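Local coordinates for PUA domain-containing protein (Archaeoglobus fulgidus DSM 4304, PDB 2Q07) that is of unknown function but belongs to the archaeosine synthase type 1 family and probably binds RNA through its PUA domain in tRNA modification, at residues A[212-225]-A[261-274]. Numbering follows the deposited sequence.
Sequences YGMLDIYEKIAAYL and VVVFHNSRIFGVGL
The Phe270 ring meets helix 219-225 with its outer end: the Ala222 methyl lies at the ring edge, near its plane, with CB 4.2 Å from CE1, while Ala223 N and Glu219 CG approach obliquely. Chi1 of 70° sets the Phe270 ring between its own backbone N and carbonyl carbon and aims it at the first turn of the helix; Phe297 of strand 289-297 also meets this ring. At the far end of the contact Leu274 CD1 lies 3.4 Å from CE2 of the Tyr212 ring, again obliquely. Between the two rings, aliphatic groups fill the interface. Ala222 CB rests on two valine methyls of the hairpin at once, Val263 CG2 at 3.7 Å and Val272 CG2 at 3.8 Å, and Leu225 CD1 packs on the same Val263 methyl. The two methyls of Val261 are shared out: CG1 touches Ile217 CD1 at 4.0 Å, while CG2 lies against Met214 CE, modelled at 3.2 Å, shorter than usual for two carbons and doubtful in detail. With an alanine at Val261 both methyl contacts would go, which is likely to leave the ends of Ile217 and Met214 without their shared partner and open a gap between strands 214-217 and 261-265. Next to this apolar layer, Asp216 is held by a salt bridge from its OD2 to Arg295. No hydrogen bond joins the two segments. The axes of strands 214-217 and 261-265 run 18° apart in direction, and helix 219-225 lies nearly perpendicular to strand 270-274. The arrangement is a strand and helix packed on one face of a beta-hairpin, consistent with an interface between the pre-PUA and PUA regions.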
ATOM      1  N   TYR A 212     -11.626   4.823   4.537  1.00 30.40           N
ATOM      2  CA  TYR A 212     -11.392   3.391   4.635  1.00 28.17           C
ATOM      3  C   TYR A 212      -9.948   2.961   4.386  1.00 26.38           C
ATOM      4  O   TYR A 212      -9.630   1.777   4.474  1.00 25.80           O
ATOM      5  CB  TYR A 212     -12.325   2.645   3.676  1.00 28.85           C
ATOM      6  CG  TYR A 212     -13.781   2.752   4.060  1.00 32.71           C
ATOM      7  CD1 TYR A 212     -14.506   3.919   3.809  1.00 34.68           C
ATOM      8  CD2 TYR A 212     -14.425   1.705   4.724  1.00 32.91           C
ATOM      9  CE1 TYR A 212     -15.835   4.044   4.213  1.00 35.14           C
ATOM     10  CE2 TYR A 212     -15.749   1.816   5.134  1.00 35.18           C
ATOM     11  CZ  TYR A 212     -16.448   2.989   4.878  1.00 35.86           C
ATOM     12  OH  TYR A 212     -17.752   3.117   5.296  1.00 36.11           O
ATOM     13  N   GLY A 213      -9.081   3.918   4.072  1.00 25.76           N
ATOM     14  CA  GLY A 213      -7.685   3.598   3.817  1.00 24.33           C
ATOM     15  C   GLY A 213      -7.500   2.542   2.736  1.00 23.68           C
ATOM     16  O   GLY A 213      -6.859   1.512   2.955  1.00 21.79           O
HETATM   17  N   MSE A 214      -8.082   2.796   1.568  1.00 24.72           N
HETATM   18  CA  MSE A 214      -7.977   1.878   0.439  1.00 25.73           C
HETATM   19  C   MSE A 214      -8.429   2.601  -0.819  1.00 22.46           C
HETATM   20  O   MSE A 214      -8.935   3.718  -0.749  1.00 22.24           O
HETATM   21  CB  MSE A 214      -8.854   0.642   0.664  1.00 29.30           C
HETATM   22  CG  MSE A 214     -10.346   0.894   0.503  1.00 36.72           C
HETATM   23 SE   MSE A 214     -11.439  -0.563   1.193  1.00 54.97          SE
HETATM   24  CE  MSE A 214     -10.787  -1.989   0.071  1.00 50.51           C
ATOM     25  N   LEU A 215      -8.251   1.956  -1.964  1.00 21.20           N
ATOM     26  CA  LEU A 215      -8.645   2.537  -3.240  1.00 20.18           C
ATOM     27  C   LEU A 215     -10.103   2.277  -3.556  1.00 19.98           C
ATOM     28  O   LEU A 215     -10.599   1.175  -3.339  1.00 19.04           O
ATOM     29  CB  LEU A 215      -7.827   1.942  -4.388  1.00 20.81           C
ATOM     30  CG  LEU A 215      -6.432   2.460  -4.720  1.00 22.47           C
ATOM     31  CD1 LEU A 215      -5.909   1.704  -5.929  1.00 20.15           C
ATOM     32  CD2 LEU A 215      -6.479   3.945  -5.009  1.00 19.74           C
ATOM     33  N   ASP A 216     -10.782   3.302  -4.055  1.00 18.26           N
ATOM     34  CA  ASP A 216     -12.159   3.152  -4.483  1.00 17.75           C
ATOM     35  C   ASP A 216     -11.963   3.038  -5.993  1.00 16.63           C
ATOM     36  O   ASP A 216     -11.104   3.727  -6.547  1.00 17.81           O
ATOM     37  CB  ASP A 216     -12.989   4.402  -4.160  1.00 16.49           C
ATOM     38  CG  ASP A 216     -14.481   4.152  -4.290  1.00 18.23           C
ATOM     39  OD1 ASP A 216     -14.852   3.107  -4.869  1.00 19.93           O
ATOM     40  OD2 ASP A 216     -15.283   4.986  -3.820  1.00 18.61           O
ATOM     41  N   ILE A 217     -12.724   2.172  -6.659  1.00 16.42           N
ATOM     42  CA  ILE A 217     -12.592   1.999  -8.109  1.00 15.96           C
ATOM     43  C   ILE A 217     -13.877   2.348  -8.843  1.00 16.90           C
ATOM     44  O   ILE A 217     -14.961   2.281  -8.267  1.00 18.05           O
ATOM     45  CB  ILE A 217     -12.229   0.549  -8.482  1.00 16.41           C
ATOM     46  CG1 ILE A 217     -13.304  -0.403  -7.950  1.00 19.58           C
ATOM     47  CG2 ILE A 217     -10.844   0.201  -7.937  1.00 16.01           C
ATOM     48  CD1 ILE A 217     -13.145  -1.847  -8.402  1.00 20.27           C
ATOM     49  N   TYR A 218     -13.754   2.692 -10.122  1.00 15.86           N
ATOM     50  CA  TYR A 218     -14.917   3.046 -10.918  1.00 16.31           C
ATOM     51  C   TYR A 218     -15.228   2.087 -12.066  1.00 15.14           C
ATOM     52  O   TYR A 218     -14.781   0.949 -12.041  1.00 15.83           O
ATOM     53  CB  TYR A 218     -14.791   4.500 -11.365  1.00 11.74           C
ATOM     54  CG  TYR A 218     -14.681   5.401 -10.143  1.00 16.49           C
ATOM     55  CD1 TYR A 218     -13.435   5.702  -9.586  1.00 16.72           C
ATOM     56  CD2 TYR A 218     -15.819   5.843  -9.476  1.00 13.74           C
ATOM     57  CE1 TYR A 218     -13.329   6.418  -8.392  1.00 16.15           C
ATOM     58  CE2 TYR A 218     -15.729   6.560  -8.275  1.00 16.49           C
ATOM     59  CZ  TYR A 218     -14.480   6.840  -7.742  1.00 18.33           C
ATOM     60  OH  TYR A 218     -14.375   7.518  -6.557  1.00 17.41           O
ATOM     61  N   GLU A 219     -15.982   2.539 -13.064  1.00 16.28           N
ATOM     62  CA  GLU A 219     -16.421   1.663 -14.156  1.00 18.12           C
ATOM     63  C   GLU A 219     -15.453   0.775 -14.930  1.00 16.91           C
ATOM     64  O   GLU A 219     -15.646  -0.436 -14.991  1.00 19.27           O
ATOM     65  CB  GLU A 219     -17.251   2.456 -15.175  1.00 18.80           C
ATOM     66  CG  GLU A 219     -18.248   1.564 -15.923  1.00 23.61           C
ATOM     67  CD  GLU A 219     -18.935   2.253 -17.098  1.00 27.38           C
ATOM     68  OE1 GLU A 219     -19.207   3.470 -17.011  1.00 30.48           O
ATOM     69  OE2 GLU A 219     -19.220   1.566 -18.102  1.00 27.34           O
ATOM     70  N   LYS A 220     -14.433   1.365 -15.537  1.00 18.67           N
ATOM     71  CA  LYS A 220     -13.472   0.611 -16.340  1.00 21.24           C
ATOM     72  C   LYS A 220     -12.773  -0.506 -15.578  1.00 20.97           C
ATOM     73  O   LYS A 220     -12.642  -1.620 -16.088  1.00 18.93           O
ATOM     74  CB  LYS A 220     -12.417   1.553 -16.934  1.00 25.45           C
ATOM     75  CG  LYS A 220     -12.871   2.998 -17.043  1.00 29.59           C
ATOM     76  CD  LYS A 220     -13.069   3.586 -15.643  1.00 33.30           C
ATOM     77  CE  LYS A 220     -13.711   4.942 -15.653  1.00 36.44           C
ATOM     78  NZ  LYS A 220     -14.087   5.292 -14.261  1.00 40.66           N
ATOM     79  N   ILE A 221     -12.327  -0.215 -14.358  1.00 18.16           N
ATOM     80  CA  ILE A 221     -11.639  -1.221 -13.562  1.00 16.99           C
ATOM     81  C   ILE A 221     -12.587  -2.320 -13.114  1.00 15.94           C
ATOM     82  O   ILE A 221     -12.273  -3.492 -13.269  1.00 16.01           O
ATOM     83  CB  ILE A 221     -10.951  -0.603 -12.322  1.00 18.17           C
ATOM     84  CG1 ILE A 221      -9.859   0.365 -12.781  1.00 19.75           C
ATOM     85  CG2 ILE A 221     -10.365  -1.702 -11.453  1.00 18.93           C
ATOM     86  CD1 ILE A 221      -8.971   0.884 -11.672  1.00 23.05           C
ATOM     87  N   ALA A 222     -13.731  -1.929 -12.554  1.00 14.91           N
ATOM     88  CA  ALA A 222     -14.750  -2.878 -12.112  1.00 17.76           C
ATOM     89  C   ALA A 222     -15.126  -3.773 -13.296  1.00 17.61           C
ATOM     90  O   ALA A 222     -15.343  -4.977 -13.131  1.00 19.70           O
ATOM     91  CB  ALA A 222     -15.993  -2.119 -11.608  1.00 13.61           C
ATOM     92  N   ALA A 223     -15.201  -3.166 -14.481  1.00 18.66           N
ATOM     93  CA  ALA A 223     -15.533  -3.877 -15.715  1.00 20.20           C
ATOM     94  C   ALA A 223     -14.457  -4.914 -15.993  1.00 20.77           C
ATOM     95  O   ALA A 223     -14.755  -6.054 -16.346  1.00 20.91           O
ATOM     96  CB  ALA A 223     -15.629  -2.894 -16.886  1.00 18.56           C
ATOM     97  N   TYR A 224     -13.202  -4.515 -15.819  1.00 20.53           N
ATOM     98  CA  TYR A 224     -12.091  -5.424 -16.043  1.00 22.18           C
ATOM     99  C   TYR A 224     -12.150  -6.586 -15.057  1.00 21.62           C
ATOM    100  O   TYR A 224     -12.005  -7.741 -15.454  1.00 22.38           O
ATOM    101  CB  TYR A 224     -10.757  -4.694 -15.893  1.00 22.59           C
ATOM    102  CG  TYR A 224      -9.568  -5.606 -16.070  1.00 23.61           C
ATOM    103  CD1 TYR A 224      -9.174  -6.031 -17.342  1.00 25.52           C
ATOM    104  CD2 TYR A 224      -8.847  -6.064 -14.969  1.00 23.34           C
ATOM    105  CE1 TYR A 224      -8.092  -6.888 -17.514  1.00 23.83           C
ATOM    106  CE2 TYR A 224      -7.760  -6.925 -15.129  1.00 23.12           C
ATOM    107  CZ  TYR A 224      -7.389  -7.330 -16.403  1.00 24.45           C
ATOM    108  OH  TYR A 224      -6.308  -8.168 -16.566  1.00 26.62           O
ATOM    109  N   LEU A 225     -12.361  -6.283 -13.775  1.00 20.70           N
ATOM    110  CA  LEU A 225     -12.443  -7.322 -12.741  1.00 19.91           C
ATOM    111  C   LEU A 225     -13.607  -8.286 -13.012  1.00 21.44           C
ATOM    112  O   LEU A 225     -13.497  -9.495 -12.782  1.00 21.90           O
ATOM    113  CB  LEU A 225     -12.615  -6.690 -11.345  1.00 19.78           C
ATOM    114  CG  LEU A 225     -11.493  -5.791 -10.795  1.00 19.36           C
ATOM    115  CD1 LEU A 225     -11.953  -5.102  -9.515  1.00 20.20           C
ATOM    116  CD2 LEU A 225     -10.259  -6.625 -10.532  1.00 18.87           C
ATOM    117  N   VAL A 261     -13.208  -4.741  -1.589  1.00 24.95           N
ATOM    118  CA  VAL A 261     -14.009  -4.053  -2.588  1.00 20.89           C
ATOM    119  C   VAL A 261     -14.359  -5.159  -3.578  1.00 21.21           C
ATOM    120  O   VAL A 261     -13.474  -5.874  -4.069  1.00 19.09           O
ATOM    121  CB  VAL A 261     -13.216  -2.940  -3.323  1.00 20.28           C
ATOM    122  CG1 VAL A 261     -14.023  -2.412  -4.505  1.00 18.66           C
ATOM    123  CG2 VAL A 261     -12.912  -1.801  -2.373  1.00 15.30           C
ATOM    124  N   VAL A 262     -15.648  -5.317  -3.853  1.00 19.11           N
ATOM    125  CA  VAL A 262     -16.094  -6.348  -4.771  1.00 17.62           C
ATOM    126  C   VAL A 262     -16.931  -5.742  -5.886  1.00 20.09           C
ATOM    127  O   VAL A 262     -17.426  -4.625  -5.773  1.00 18.89           O
ATOM    128  CB  VAL A 262     -16.934  -7.430  -4.040  1.00 18.48           C
ATOM    129  CG1 VAL A 262     -16.113  -8.057  -2.915  1.00 17.01           C
ATOM    130  CG2 VAL A 262     -18.219  -6.827  -3.497  1.00 18.45           C
ATOM    131  N   VAL A 263     -17.071  -6.488  -6.973  1.00 22.69           N
ATOM    132  CA  VAL A 263     -17.855  -6.049  -8.106  1.00 23.14           C
ATOM    133  C   VAL A 263     -19.022  -7.015  -8.246  1.00 23.14           C
ATOM    134  O   VAL A 263     -18.826  -8.181  -8.595  1.00 25.59           O
ATOM    135  CB  VAL A 263     -17.020  -6.068  -9.400  1.00 23.09           C
ATOM    136  CG1 VAL A 263     -17.903  -5.764 -10.597  1.00 24.14           C
ATOM    137  CG2 VAL A 263     -15.879  -5.063  -9.295  1.00 23.34           C
ATOM    138  N   PHE A 264     -20.227  -6.533  -7.949  1.00 20.27           N
ATOM    139  CA  PHE A 264     -21.434  -7.349  -8.051  1.00 18.91           C
ATOM    140  C   PHE A 264     -22.054  -7.169  -9.434  1.00 17.71           C
ATOM    141  O   PHE A 264     -21.750  -6.197 -10.129  1.00 14.30           O
ATOM    142  CB  PHE A 264     -22.434  -6.955  -6.955  1.00 19.15           C
ATOM    143  CG  PHE A 264     -22.893  -5.519  -7.021  1.00 17.44           C
ATOM    144  CD1 PHE A 264     -23.926  -5.136  -7.880  1.00 17.93           C
ATOM    145  CD2 PHE A 264     -22.297  -4.553  -6.218  1.00 15.22           C
ATOM    146  CE1 PHE A 264     -24.361  -3.808  -7.935  1.00 16.81           C
ATOM    147  CE2 PHE A 264     -22.714  -3.229  -6.261  1.00 13.24           C
ATOM    148  CZ  PHE A 264     -23.752  -2.851  -7.124  1.00 15.20           C
ATOM    149  N   HIS A 265     -22.913  -8.103  -9.842  1.00 15.88           N
ATOM    150  CA  HIS A 265     -23.536  -8.019 -11.159  1.00 18.97           C
ATOM    151  C   HIS A 265     -24.709  -8.992 -11.385  1.00 19.86           C
ATOM    152  O   HIS A 265     -24.823 -10.013 -10.716  1.00 19.25           O
ATOM    153  CB  HIS A 265     -22.483  -8.303 -12.239  1.00 20.98           C
ATOM    154  CG  HIS A 265     -21.987  -9.719 -12.231  1.00 24.89           C
ATOM    155  ND1 HIS A 265     -21.050 -10.174 -11.328  1.00 25.66           N
ATOM    156  CD2 HIS A 265     -22.348 -10.795 -12.972  1.00 25.24           C
ATOM    157  CE1 HIS A 265     -20.855 -11.469 -11.512  1.00 27.22           C
ATOM    158  NE2 HIS A 265     -21.631 -11.870 -12.503  1.00 27.94           N
ATOM    159  N   ASN A 266     -25.579  -8.635 -12.327  1.00 21.02           N
ATOM    160  CA  ASN A 266     -26.695  -9.479 -12.753  1.00 22.49           C
ATOM    161  C   ASN A 266     -26.895  -9.226 -14.250  1.00 26.01           C
ATOM    162  O   ASN A 266     -26.010  -8.677 -14.902  1.00 24.21           O
ATOM    163  CB  ASN A 266     -27.989  -9.221 -11.965  1.00 22.55           C
ATOM    164  CG  ASN A 266     -28.417  -7.776 -11.958  1.00 21.44           C
ATOM    165  OD1 ASN A 266     -28.296  -7.060 -12.949  1.00 24.57           O
ATOM    166  ND2 ASN A 266     -28.960  -7.347 -10.834  1.00 22.74           N
ATOM    167  N   SER A 267     -28.043  -9.607 -14.797  1.00 29.26           N
ATOM    168  CA  SER A 267     -28.281  -9.435 -16.226  1.00 32.00           C
ATOM    169  C   SER A 267     -28.488  -8.002 -16.716  1.00 32.87           C
ATOM    170  O   SER A 267     -28.476  -7.757 -17.925  1.00 33.22           O
ATOM    171  CB  SER A 267     -29.485 -10.278 -16.657  1.00 32.29           C
ATOM    172  OG  SER A 267     -30.684  -9.731 -16.138  1.00 36.87           O
ATOM    173  N   ARG A 268     -28.670  -7.052 -15.803  1.00 33.42           N
ATOM    174  CA  ARG A 268     -28.898  -5.672 -16.225  1.00 33.56           C
ATOM    175  C   ARG A 268     -27.874  -4.659 -15.716  1.00 32.03           C
ATOM    176  O   ARG A 268     -27.734  -3.581 -16.290  1.00 30.79           O
ATOM    177  CB  ARG A 268     -30.295  -5.207 -15.803  1.00 37.90           C
ATOM    178  CG  ARG A 268     -30.442  -5.003 -14.304  1.00 43.13           C
ATOM    179  CD  ARG A 268     -31.609  -4.085 -13.960  1.00 48.95           C
ATOM    180  NE  ARG A 268     -32.909  -4.646 -14.322  1.00 52.45           N
ATOM    181  CZ  ARG A 268     -34.069  -4.041 -14.084  1.00 54.93           C
ATOM    182  NH1 ARG A 268     -34.089  -2.856 -13.485  1.00 55.99           N
ATOM    183  NH2 ARG A 268     -35.211  -4.616 -14.442  1.00 56.22           N
ATOM    184  N   ILE A 269     -27.163  -4.994 -14.645  1.00 30.09           N
ATOM    185  CA  ILE A 269     -26.180  -4.069 -14.102  1.00 28.51           C
ATOM    186  C   ILE A 269     -25.016  -4.744 -13.401  1.00 26.92           C
ATOM    187  O   ILE A 269     -25.013  -5.953 -13.150  1.00 25.33           O
ATOM    188  CB  ILE A 269     -26.806  -3.113 -13.040  1.00 30.73           C
ATOM    189  CG1 ILE A 269     -27.266  -3.922 -11.827  1.00 30.28           C
ATOM    190  CG2 ILE A 269     -27.992  -2.353 -13.618  1.00 29.16           C
ATOM    191  CD1 ILE A 269     -27.637  -3.074 -10.634  1.00 32.83           C
ATOM    192  N   PHE A 270     -24.015  -3.929 -13.099  1.00 24.92           N
ATOM    193  CA  PHE A 270     -22.871  -4.372 -12.333  1.00 23.28           C
ATOM    194  C   PHE A 270     -22.481  -3.150 -11.518  1.00 21.12           C
ATOM    195  O   PHE A 270     -22.789  -2.022 -11.905  1.00 19.16           O
ATOM    196  CB  PHE A 270     -21.735  -4.892 -13.229  1.00 24.46           C
ATOM    197  CG  PHE A 270     -21.027  -3.844 -14.030  1.00 23.28           C
ATOM    198  CD1 PHE A 270     -19.769  -3.386 -13.637  1.00 23.05           C
ATOM    199  CD2 PHE A 270     -21.571  -3.374 -15.221  1.00 23.38           C
ATOM    200  CE1 PHE A 270     -19.063  -2.485 -14.419  1.00 23.51           C
ATOM    201  CE2 PHE A 270     -20.877  -2.473 -16.017  1.00 21.04           C
ATOM    202  CZ  PHE A 270     -19.618  -2.025 -15.619  1.00 23.31           C
ATOM    203  N   GLY A 271     -21.868  -3.374 -10.364  1.00 19.52           N
ATOM    204  CA  GLY A 271     -21.488  -2.255  -9.526  1.00 21.20           C
ATOM    205  C   GLY A 271     -20.301  -2.506  -8.617  1.00 18.03           C
ATOM    206  O   GLY A 271     -19.637  -3.539  -8.690  1.00 17.83           O
ATOM    207  N   VAL A 272     -20.044  -1.530  -7.757  1.00 18.09           N
ATOM    208  CA  VAL A 272     -18.934  -1.575  -6.819  1.00 17.84           C
ATOM    209  C   VAL A 272     -19.490  -1.479  -5.403  1.00 18.45           C
ATOM    210  O   VAL A 272     -20.448  -0.749  -5.165  1.00 14.80           O
ATOM    211  CB  VAL A 272     -17.975  -0.383  -7.058  1.00 18.17           C
ATOM    212  CG1 VAL A 272     -16.878  -0.374  -6.008  1.00 17.87           C
ATOM    213  CG2 VAL A 272     -17.374  -0.468  -8.455  1.00 19.52           C
ATOM    214  N   GLY A 273     -18.892  -2.222  -4.479  1.00 19.72           N
ATOM    215  CA  GLY A 273     -19.329  -2.185  -3.096  1.00 20.46           C
ATOM    216  C   GLY A 273     -18.279  -2.717  -2.136  1.00 22.53           C
ATOM    217  O   GLY A 273     -17.200  -3.151  -2.547  1.00 24.23           O
ATOM    218  N   LEU A 274     -18.586  -2.668  -0.845  1.00 23.75           N
ATOM    219  CA  LEU A 274     -17.689  -3.170   0.190  1.00 24.96           C
ATOM    220  C   LEU A 274     -18.285  -4.437   0.785  1.00 25.80           C
ATOM    221  O   LEU A 274     -19.356  -4.399   1.395  1.00 27.02           O
ATOM    222  CB  LEU A 274     -17.509  -2.146   1.311  1.00 25.06           C
ATOM    223  CG  LEU A 274     -16.303  -1.211   1.282  1.00 29.36           C
ATOM    224  CD1 LEU A 274     -16.305  -0.399   2.565  1.00 31.12           C
ATOM    225  CD2 LEU A 274     -15.001  -2.003   1.167  1.00 29.43           C
TER